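Local coordinates for tautomerase domain-containing protein (Gammaproteobacteria bacterium SG8_31, PDB 7M59) that is of unknown function but belongs to the tautomerase superfamily, its short beta-alpha-beta chain forming part of a six-chain assembly, at residues A[9-12]-A[13-17]; A[20-23]-A[24-27]; A[32-35]-A[36-39]. All blocks are in the same frame, centred on the assembly; numbering follows the deposited sequence.

Contact 1. Residues A[9-12]-A[13-17]; sequences QGRT and AEQKQ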
ATOM      1  N   GLN A   9      12.472   9.831  -6.641  1.00 21.64           N
ATOM      2  CA  GLN A   9      12.800  11.167  -6.161  1.00 22.05           C
ATOM      3  C   GLN A   9      13.432  12.000  -7.275  1.00 24.08           C
ATOM      4  O   GLN A   9      13.960  11.473  -8.254  1.00 25.10           O
ATOM      5  CB  GLN A   9      13.771  11.073  -4.980  1.00 23.79           C
ATOM      6  CG  GLN A   9      15.085  10.408  -5.373  1.00 25.06           C
ATOM      7  CD  GLN A   9      15.974  10.050  -4.192  1.00 28.56           C
ATOM      8  OE1 GLN A   9      15.550  10.101  -3.037  1.00 32.47           O
ATOM      9  NE2 GLN A   9      17.218   9.683  -4.481  1.00 30.79           N
ATOM     10  N   GLY A  10      13.378  13.321  -7.113  1.00 23.67           N
ATOM     11  CA  GLY A  10      14.070  14.230  -8.020  1.00 26.61           C
ATOM     12  C   GLY A  10      13.180  15.177  -8.794  1.00 30.20           C
ATOM     13  O   GLY A  10      13.703  16.069  -9.485  1.00 27.21           O
ATOM     14  N   ARG A  11      11.861  15.027  -8.726  1.00 26.70           N
ATOM     15  CA  ARG A  11      10.959  15.949  -9.393  1.00 26.29           C
ATOM     16  C   ARG A  11      10.775  17.216  -8.562  1.00 25.86           C
ATOM     17  O   ARG A  11      10.931  17.222  -7.339  1.00 26.93           O
ATOM     18  CB  ARG A  11       9.599  15.296  -9.634  1.00 25.58           C
ATOM     19  CG  ARG A  11       9.500  14.487 -10.915  1.00 25.48           C
ATOM     20  CD  ARG A  11      10.109  13.105 -10.754  1.00 23.25           C
ATOM     21  NE  ARG A  11       9.962  12.342 -11.987  1.00 22.48           N
ATOM     22  CZ  ARG A  11      10.052  11.020 -12.065  1.00 23.38           C
ATOM     23  NH1 ARG A  11      10.280  10.300 -10.971  1.00 24.23           N
ATOM     24  NH2 ARG A  11       9.894  10.417 -13.238  1.00 25.65           N
ATOM     25  N   THR A  12      10.414  18.300  -9.248  1.00 29.59           N
ATOM     26  CA  THR A  12      10.123  19.552  -8.572  1.00 31.06           C
ATOM     27  C   THR A  12       8.753  19.497  -7.906  1.00 30.28           C
ATOM     28  O   THR A  12       7.904  18.662  -8.234  1.00 27.27           O
ATOM     29  CB  THR A  12      10.153  20.726  -9.555  1.00 29.47           C
ATOM     30  OG1 THR A  12       9.008  20.653 -10.416  1.00 29.38           O
ATOM     31  CG2 THR A  12      11.421  20.695 -10.392  1.00 31.00           C
ATOM     32  N   ALA A  13       8.537  20.421  -6.964  1.00 29.22           N
ATOM     33  CA  ALA A  13       7.218  20.559  -6.356  1.00 29.74           C
ATOM     34  C   ALA A  13       6.144  20.798  -7.410  1.00 30.79           C
ATOM     35  O   ALA A  13       5.011  20.317  -7.280  1.00 28.00           O
ATOM     36  CB  ALA A  13       7.226  21.697  -5.332  1.00 31.34           C
ATOM     37  N   GLU A  14       6.485  21.534  -8.470  1.00 30.47           N
ATOM     38  CA  GLU A  14       5.505  21.840  -9.504  1.00 29.75           C
ATOM     39  C   GLU A  14       5.137  20.598 -10.307  1.00 27.78           C
ATOM     40  O   GLU A  14       3.967  20.408 -10.659  1.00 29.53           O
ATOM     41  CB  GLU A  14       6.043  22.939 -10.424  1.00 34.86           C
ATOM     42  CG  GLU A  14       6.163  24.311  -9.760  1.00 36.95           C
ATOM     43  CD  GLU A  14       7.290  24.391  -8.738  1.00 38.35           C
ATOM     44  OE1 GLU A  14       7.170  25.188  -7.783  1.00 45.16           O
ATOM     45  OE2 GLU A  14       8.288  23.651  -8.879  1.00 36.66           O
ATOM     46  N   GLN A  15       6.122  19.746 -10.612  1.00 28.31           N
ATOM     47  CA  GLN A  15       5.838  18.509 -11.340  1.00 25.60           C
ATOM     48  C   GLN A  15       4.929  17.585 -10.537  1.00 25.58           C
ATOM     49  O   GLN A  15       3.990  16.998 -11.086  1.00 25.61           O
ATOM     50  CB  GLN A  15       7.134  17.778 -11.676  1.00 27.63           C
ATOM     51  CG  GLN A  15       7.989  18.415 -12.757  1.00 29.48           C
ATOM     52  CD  GLN A  15       9.268  17.636 -12.942  1.00 27.80           C
ATOM     53  OE1 GLN A  15      10.152  17.667 -12.088  1.00 29.37           O
ATOM     54  NE2 GLN A  15       9.357  16.895 -14.038  1.00 31.63           N
ATOM     55  N   LYS A  16       5.211  17.425  -9.241  1.00 26.94           N
ATOM     56  CA  LYS A  16       4.405  16.533  -8.412  1.00 25.71           C
ATOM     57  C   LYS A  16       2.983  17.059  -8.245  1.00 27.50           C
ATOM     58  O   LYS A  16       2.023  16.279  -8.262  1.00 24.78           O
ATOM     59  CB  LYS A  16       5.089  16.329  -7.055  1.00 25.16           C
ATOM     60  CG  LYS A  16       6.355  15.482  -7.158  1.00 25.48           C
ATOM     61  CD  LYS A  16       7.002  15.251  -5.805  1.00 24.97           C
ATOM     62  CE  LYS A  16       7.780  16.489  -5.344  1.00 27.25           C
ATOM     63  NZ  LYS A  16       8.495  16.239  -4.060  1.00 25.20           N
ATOM     64  N   GLN A  17       2.818  18.378  -8.099  1.00 26.27           N
ATOM     65  CA  GLN A  17       1.469  18.929  -8.009  1.00 27.28           C
ATOM     66  C   GLN A  17       0.725  18.771  -9.330  1.00 26.13           C
ATOM     67  O   GLN A  17      -0.470  18.444  -9.345  1.00 26.68           O
ATOM     68  CB  GLN A  17       1.524  20.401  -7.581  1.00 30.51           C
ATOM     69  CG  GLN A  17       0.156  21.090  -7.481  1.00 31.05           C
ATOM     70  CD  GLN A  17      -0.770  20.462  -6.445  1.00 37.57           C
ATOM     71  OE1 GLN A  17      -0.332  19.717  -5.567  1.00 39.41           O
ATOM     72  NE2 GLN A  17      -2.060  20.769  -6.542  1.00 35.13           N
TER
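Two first torsions set Thr-12 and Gln-15 against each other in a capping box, the reciprocal arrangement that starts helix 13-31. Thr-12 OG1 stands between its own backbone N and carbonyl carbon (chi1 71°), facing the first turn, while Gln-15 CG lies anti to the carbonyl carbon (chi1 -72°) and the chain then runs extended back toward the loop. The example illustrates how a helix start is satisfied from both directions. Gln-15 N donates to Thr-12 OG1 at 3.0 Å, giving an amide of the first turn a side-chain acceptor. In return, Thr-12 N donates to Gln-15 OE1 at 2.9 Å. This second bond is nearly straight, with an angle of 165° at the hydrogen, and it uses an in-plane lone pair of the amide oxygen. Lys-16 N meets Thr-12 O at 3.1 Å, the first regular backbone bond of the helix. Thr-12 OG1 and Glu-14 OE2 also make a long, weak approach at 3.4 Å.

The side chain of Arg-11 crosses that of Gln-15 at about a right angle, and the touching atoms are its CB and CG. Its polar end leaves the contact: NE donates to Ile-31 O of the second subunit, and the group makes a cation-pi contact with Tyr-60. Lys-16 rests its CG 4.1 Å from Arg-11 CB, while its NZ forms a salt bridge with Glu-44. The far side of the Gln-15 amide is held too, since NE2 is hydrogen-bonded to Tyr-60 OH; with both ends engaged, the rotation of the group is fixed. Gln-15 OE1 also lies 3.3 Å from Arg-11 CA and 3.5 Å from Arg-11 CG.

Contact 2. Residues A[20-23]-A[24-27]; sequences AEAI and TRAV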
ATOM      1  N   ALA A  20      -0.480  15.237  -9.413  1.00 21.66           N
ATOM      2  CA  ALA A  20      -1.612  14.982  -8.526  1.00 22.07           C
ATOM      3  C   ALA A  20      -2.895  15.565  -9.102  1.00 24.52           C
ATOM      4  O   ALA A  20      -3.957  14.934  -9.048  1.00 23.04           O
ATOM      5  CB  ALA A  20      -1.326  15.559  -7.139  1.00 22.22           C
ATOM      6  N   GLU A  21      -2.812  16.767  -9.677  1.00 24.87           N
ATOM      7  CA  GLU A  21      -3.991  17.376 -10.284  1.00 26.04           C
ATOM      8  C   GLU A  21      -4.454  16.601 -11.510  1.00 23.61           C
ATOM      9  O   GLU A  21      -5.656  16.375 -11.692  1.00 24.99           O
ATOM     10  CB  GLU A  21      -3.689  18.833 -10.638  1.00 26.26           C
ATOM     11  CG  GLU A  21      -3.539  19.700  -9.407  1.00 26.92           C
ATOM     12  CD  GLU A  21      -3.114  21.124  -9.720  1.00 35.44           C
ATOM     13  OE1 GLU A  21      -2.838  21.420 -10.902  1.00 38.43           O
ATOM     14  OE2 GLU A  21      -3.035  21.934  -8.770  1.00 33.73           O
ATOM     15  N   ALA A  22      -3.518  16.179 -12.360  1.00 23.36           N
ATOM     16  CA  ALA A  22      -3.889  15.437 -13.561  1.00 22.13           C
ATOM     17  C   ALA A  22      -4.503  14.086 -13.210  1.00 23.82           C
ATOM     18  O   ALA A  22      -5.451  13.641 -13.867  1.00 23.49           O
ATOM     19  CB  ALA A  22      -2.668  15.253 -14.456  1.00 24.02           C
ATOM     20  N   ILE A  23      -3.976  13.420 -12.181  1.00 22.87           N
ATOM     21  CA  ILE A  23      -4.576  12.160 -11.741  1.00 21.78           C
ATOM     22  C   ILE A  23      -5.969  12.397 -11.179  1.00 21.81           C
ATOM     23  O   ILE A  23      -6.895  11.616 -11.428  1.00 22.19           O
ATOM     24  CB  ILE A  23      -3.659  11.455 -10.723  1.00 20.16           C
ATOM     25  CG1 ILE A  23      -2.442  10.879 -11.446  1.00 19.89           C
ATOM     26  CG2 ILE A  23      -4.427  10.348  -9.994  1.00 20.55           C
ATOM     27  CD1 ILE A  23      -1.346  10.326 -10.516  1.00 20.75           C
ATOM     28  N   THR A  24      -6.143  13.474 -10.407  1.00 21.91           N
ATOM     29  CA  THR A  24      -7.457  13.784  -9.852  1.00 21.59           C
ATOM     30  C   THR A  24      -8.482  13.971 -10.967  1.00 24.49           C
ATOM     31  O   THR A  24      -9.580  13.401 -10.923  1.00 23.43           O
ATOM     32  CB  THR A  24      -7.364  15.032  -8.968  1.00 22.68           C
ATOM     33  OG1 THR A  24      -6.409  14.797  -7.921  1.00 24.80           O
ATOM     34  CG2 THR A  24      -8.726  15.370  -8.342  1.00 23.22           C
ATOM     35  N   ARG A  25      -8.124  14.752 -11.992  1.00 23.21           N
ATOM     36  CA  ARG A  25      -9.014  14.935 -13.138  1.00 24.99           C
ATOM     37  C   ARG A  25      -9.259  13.621 -13.871  1.00 25.97           C
ATOM     38  O   ARG A  25     -10.401  13.312 -14.234  1.00 26.26           O
ATOM     39  CB  ARG A  25      -8.431  15.972 -14.101  1.00 27.81           C
ATOM     40  CG  ARG A  25      -8.451  17.399 -13.580  1.00 33.01           C
ATOM     41  CD  ARG A  25      -8.132  18.386 -14.697  1.00 33.10           C
ATOM     42  NE  ARG A  25      -6.822  18.133 -15.290  1.00 35.27           N
ATOM     43  CZ  ARG A  25      -5.678  18.617 -14.811  1.00 33.99           C
ATOM     44  NH1 ARG A  25      -5.680  19.386 -13.731  1.00 35.79           N
ATOM     45  NH2 ARG A  25      -4.532  18.334 -15.416  1.00 34.26           N
ATOM     46  N   ALA A  26      -8.199  12.835 -14.098  1.00 24.54           N
ATOM     47  CA  ALA A  26      -8.351  11.564 -14.805  1.00 25.28           C
ATOM     48  C   ALA A  26      -9.304  10.627 -14.072  1.00 24.26           C
ATOM     49  O   ALA A  26     -10.177  10.008 -14.691  1.00 23.87           O
ATOM     50  CB  ALA A  26      -6.990  10.894 -14.999  1.00 23.67           C
ATOM     51  N   VAL A  27      -9.145  10.495 -12.753  1.00 21.38           N
ATOM     52  CA  VAL A  27     -10.020   9.603 -11.999  1.00 20.85           C
ATOM     53  C   VAL A  27     -11.455  10.120 -12.023  1.00 23.17           C
ATOM     54  O   VAL A  27     -12.400   9.362 -12.272  1.00 22.80           O
ATOM     55  CB  VAL A  27      -9.489   9.430 -10.564  1.00 21.84           C
ATOM     56  CG1 VAL A  27     -10.503   8.695  -9.686  1.00 20.91           C
ATOM     57  CG2 VAL A  27      -8.164   8.682 -10.615  1.00 20.96           C
TER
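Hydrogen bonding between Ala-20 and Thr-24 shows how a hydroxyl can be absorbed into a helix. Ala-20 O accepts twice, from Thr-24 N at 3.0 Å and from Thr-24 OG1 at 2.7 Å, and the two donors reach it from opposite faces of the carbonyl plane. With OG1 anti to its own carbonyl carbon (chi1 -58°), the threonine folds its hydroxyl back along the preceding turn and satisfies it inside a buried stretch. The regular i to i+4 backbone bonds continue beside it: Arg-25 N to Glu-21 O, Ala-26 N to Ala-22 O, and Val-27 N to Ile-23 O at 2.8 Å.

The guanidinium of Arg-25 packs over the preceding turn, turned back there by a bend at chi3 (-59°). Glu-21 O and Ala-22 CA lie toward the rim of one face of the guanidinium, with Arg-25 NH2 3.5 Å from Ala-22 CA and Arg-25 NH1 3.7 Å from Glu-21 CB. Charge enters only loosely. The carboxylate of Glu-21 is not in salt-bridge contact: its OE1 is 4.5 Å from Arg-25 NH1, which probably leaves a modest attraction, while its OE2 accepts from Gln-17 NE2.

Apolar packing is carried by the CG2 branches of Ile-23 and Val-27, 4.1 Å apart one turn from each other, with the two side chains crossing obliquely.

All this belongs to the crossover helix of a beta-alpha-beta unit. Ile-23 packs on Ile-3 and Cys-5 of strand 2-8, and Ala-20, Ile-23 and Thr-24 meet Val-40 of strand 39-45. Ala-22, Ile-23, Ala-26 and Val-27 pack reciprocally on Ala-26, Val-27, Ala-22 and Ile-23 of the second subunit, so this helix joins its own strands to the matching helix of a neighbour.

Contact 3. Residues A[32-35]-A[36-39]; sequences GAPV and EYIY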
ATOM      1  N   GLY A  32     -16.069   8.595 -12.603  1.00 24.78           N
ATOM      2  CA  GLY A  32     -17.146   9.322 -11.964  1.00 23.63           C
ATOM      3  C   GLY A  32     -17.013   9.480 -10.470  1.00 24.81           C
ATOM      4  O   GLY A  32     -18.007   9.742  -9.792  1.00 28.26           O
ATOM      5  N   ALA A  33     -15.812   9.311  -9.928  1.00 23.72           N
ATOM      6  CA  ALA A  33     -15.596   9.611  -8.523  1.00 22.45           C
ATOM      7  C   ALA A  33     -15.692  11.117  -8.323  1.00 23.20           C
ATOM      8  O   ALA A  33     -15.030  11.876  -9.044  1.00 25.64           O
ATOM      9  CB  ALA A  33     -14.225   9.104  -8.073  1.00 22.76           C
ATOM     10  N   PRO A  34     -16.512  11.591  -7.388  1.00 25.17           N
ATOM     11  CA  PRO A  34     -16.521  13.028  -7.102  1.00 25.55           C
ATOM     12  C   PRO A  34     -15.148  13.479  -6.644  1.00 26.62           C
ATOM     13  O   PRO A  34     -14.443  12.757  -5.937  1.00 25.82           O
ATOM     14  CB  PRO A  34     -17.570  13.179  -5.994  1.00 26.44           C
ATOM     15  CG  PRO A  34     -18.065  11.834  -5.678  1.00 28.43           C
ATOM     16  CD  PRO A  34     -17.593  10.864  -6.704  1.00 26.53           C
ATOM     17  N   VAL A  35     -14.767  14.682  -7.072  1.00 25.39           N
ATOM     18  CA  VAL A  35     -13.466  15.221  -6.686  1.00 24.71           C
ATOM     19  C   VAL A  35     -13.319  15.213  -5.170  1.00 24.62           C
ATOM     20  O   VAL A  35     -12.238  14.934  -4.638  1.00 25.08           O
ATOM     21  CB  VAL A  35     -13.282  16.630  -7.275  1.00 26.24           C
ATOM     22  CG1 VAL A  35     -12.021  17.285  -6.727  1.00 26.06           C
ATOM     23  CG2 VAL A  35     -13.242  16.553  -8.792  1.00 28.31           C
ATOM     24  N   GLU A  36     -14.415  15.468  -4.450  1.00 25.81           N
ATOM     25  CA  GLU A  36     -14.374  15.502  -2.991  1.00 26.55           C
ATOM     26  C   GLU A  36     -13.933  14.164  -2.388  1.00 26.57           C
ATOM     27  O   GLU A  36     -13.374  14.151  -1.283  1.00 27.40           O
ATOM     28  CB  GLU A  36     -15.750  15.912  -2.445  1.00 32.53           C
ATOM     29  CG  GLU A  36     -16.027  15.462  -1.016  1.00 37.76           C
ATOM     30  CD  GLU A  36     -17.441  15.740  -0.555  1.00 48.01           C
ATOM     31  OE1 GLU A  36     -18.097  16.639  -1.130  1.00 51.52           O
ATOM     32  OE2 GLU A  36     -17.893  15.046   0.386  1.00 49.57           O
ATOM     33  N   TYR A  37     -14.154  13.049  -3.089  1.00 23.94           N
ATOM     34  CA  TYR A  37     -13.792  11.724  -2.585  1.00 23.48           C
ATOM     35  C   TYR A  37     -12.361  11.318  -2.914  1.00 23.39           C
ATOM     36  O   TYR A  37     -11.910  10.268  -2.437  1.00 22.68           O
ATOM     37  CB  TYR A  37     -14.708  10.637  -3.167  1.00 23.48           C
ATOM     38  CG  TYR A  37     -16.153  10.634  -2.712  1.00 23.25           C
ATOM     39  CD1 TYR A  37     -17.015   9.641  -3.151  1.00 25.23           C
ATOM     40  CD2 TYR A  37     -16.651  11.615  -1.863  1.00 27.15           C
ATOM     41  CE1 TYR A  37     -18.340   9.608  -2.758  1.00 27.00           C
ATOM     42  CE2 TYR A  37     -17.988  11.598  -1.462  1.00 29.68           C
ATOM     43  CZ  TYR A  37     -18.822  10.591  -1.919  1.00 28.70           C
ATOM     44  OH  TYR A  37     -20.143  10.549  -1.531  1.00 32.60           O
ATOM     45  N   ILE A  38     -11.643  12.084  -3.725  1.00 21.61           N
ATOM     46  CA  ILE A  38     -10.356  11.637  -4.253  1.00 21.61           C
ATOM     47  C   ILE A  38      -9.239  12.070  -3.309  1.00 22.44           C
ATOM     48  O   ILE A  38      -9.196  13.220  -2.854  1.00 24.87           O
ATOM     49  CB  ILE A  38     -10.124  12.178  -5.672  1.00 23.07           C
ATOM     50  CG1 ILE A  38     -11.186  11.623  -6.628  1.00 23.32           C
ATOM     51  CG2 ILE A  38      -8.728  11.819  -6.152  1.00 21.55           C
ATOM     52  CD1 ILE A  38     -11.142  12.235  -8.012  1.00 22.39           C
ATOM     53  N   TYR A  39      -8.329  11.144  -3.010  1.00 18.02           N
ATOM     54  CA  TYR A  39      -7.171  11.421  -2.168  1.00 18.95           C
ATOM     55  C   TYR A  39      -5.962  10.841  -2.892  1.00 19.34           C
ATOM     56  O   TYR A  39      -5.881   9.622  -3.084  1.00 18.77           O
ATOM     57  CB  TYR A  39      -7.359  10.804  -0.781  1.00 19.74           C
ATOM     58  CG  TYR A  39      -6.459  11.278   0.351  1.00 21.39           C
ATOM     59  CD1 TYR A  39      -6.992  11.514   1.613  1.00 21.40           C
ATOM     60  CD2 TYR A  39      -5.075  11.416   0.187  1.00 22.04           C
ATOM     61  CE1 TYR A  39      -6.188  11.905   2.675  1.00 21.08           C
ATOM     62  CE2 TYR A  39      -4.263  11.814   1.251  1.00 18.65           C
ATOM     63  CZ  TYR A  39      -4.833  12.052   2.489  1.00 20.02           C
ATOM     64  OH  TYR A  39      -4.055  12.426   3.559  1.00 20.28           O
TER
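From Pro-34 to Ile-38 the backbone makes a short 3-10 turn, in which Tyr-37 N donates to Pro-34 O at 2.9 Å and Ile-38 N to Val-35 O at 3.1 Å, both donors standing well above the carbonyl planes, the first 54° out of plane, consistent with the tighter winding of a 3-10 turn.

The turn brings proline and tyrosine together as a textbook CH-pi pair. Pro-34 CG sits over one face of the Tyr-37 ring, 3.6 Å from the ring centroid and 16° off the normal. Pro-34 CG is nearest to Tyr-37 CD1, at 3.5 Å, and the two side chains meet at a slant. Tyr-37 CG lies anti to its carbonyl carbon (chi1 -69°), which brings the face of the ring against Pro-34 CG. Glu-36 OE2 lies at the edge of the ring, in its plane; it also makes a weak, long ion pair with Lys-52 of the second subunit.

On the inner side, Ile-38 lays CG1 along the beginning of the turn, 3.5 Å from Pro-34 O and 4.2 Å from Ala-33 CB. Its neighbours there are Thr-24 and Val-27 of helix 13-31 and Pro-1. Ala-33 O accepts from His-28 ND1, which ties the loop to the end of that helix.

The chemistry divides the work where the chain turns from helix 13-31 into strand 39-45: hydrogen bonding across the turn is confined to the backbone, while the side chains add a face-on contact of a proline CG-H with the tyrosine ring and the apolar packing of Ile-38 with Ala-33.

Overall arrangement
After strand 2-8, contact 1 closes the loop that leads into helix 13-31 and caps the first turn of that helix. Contact 2 follows further along the same helix, about 15 Å away between centres, and closes no loop. Contact 3 then bends the chain from the helix end toward strand 39-45. The three lie in series; none nests in or crosses another. Contacts 2 and 3 nevertheless touch: Ala-33 packs on Val-27, and Val-35 on Thr-24. Contact 1 stays apart from contact 3, their nearest atoms about 11 Å distant. Together they mark the start, middle and exit of one beta-alpha-beta crossover, and each also meets the second subunit.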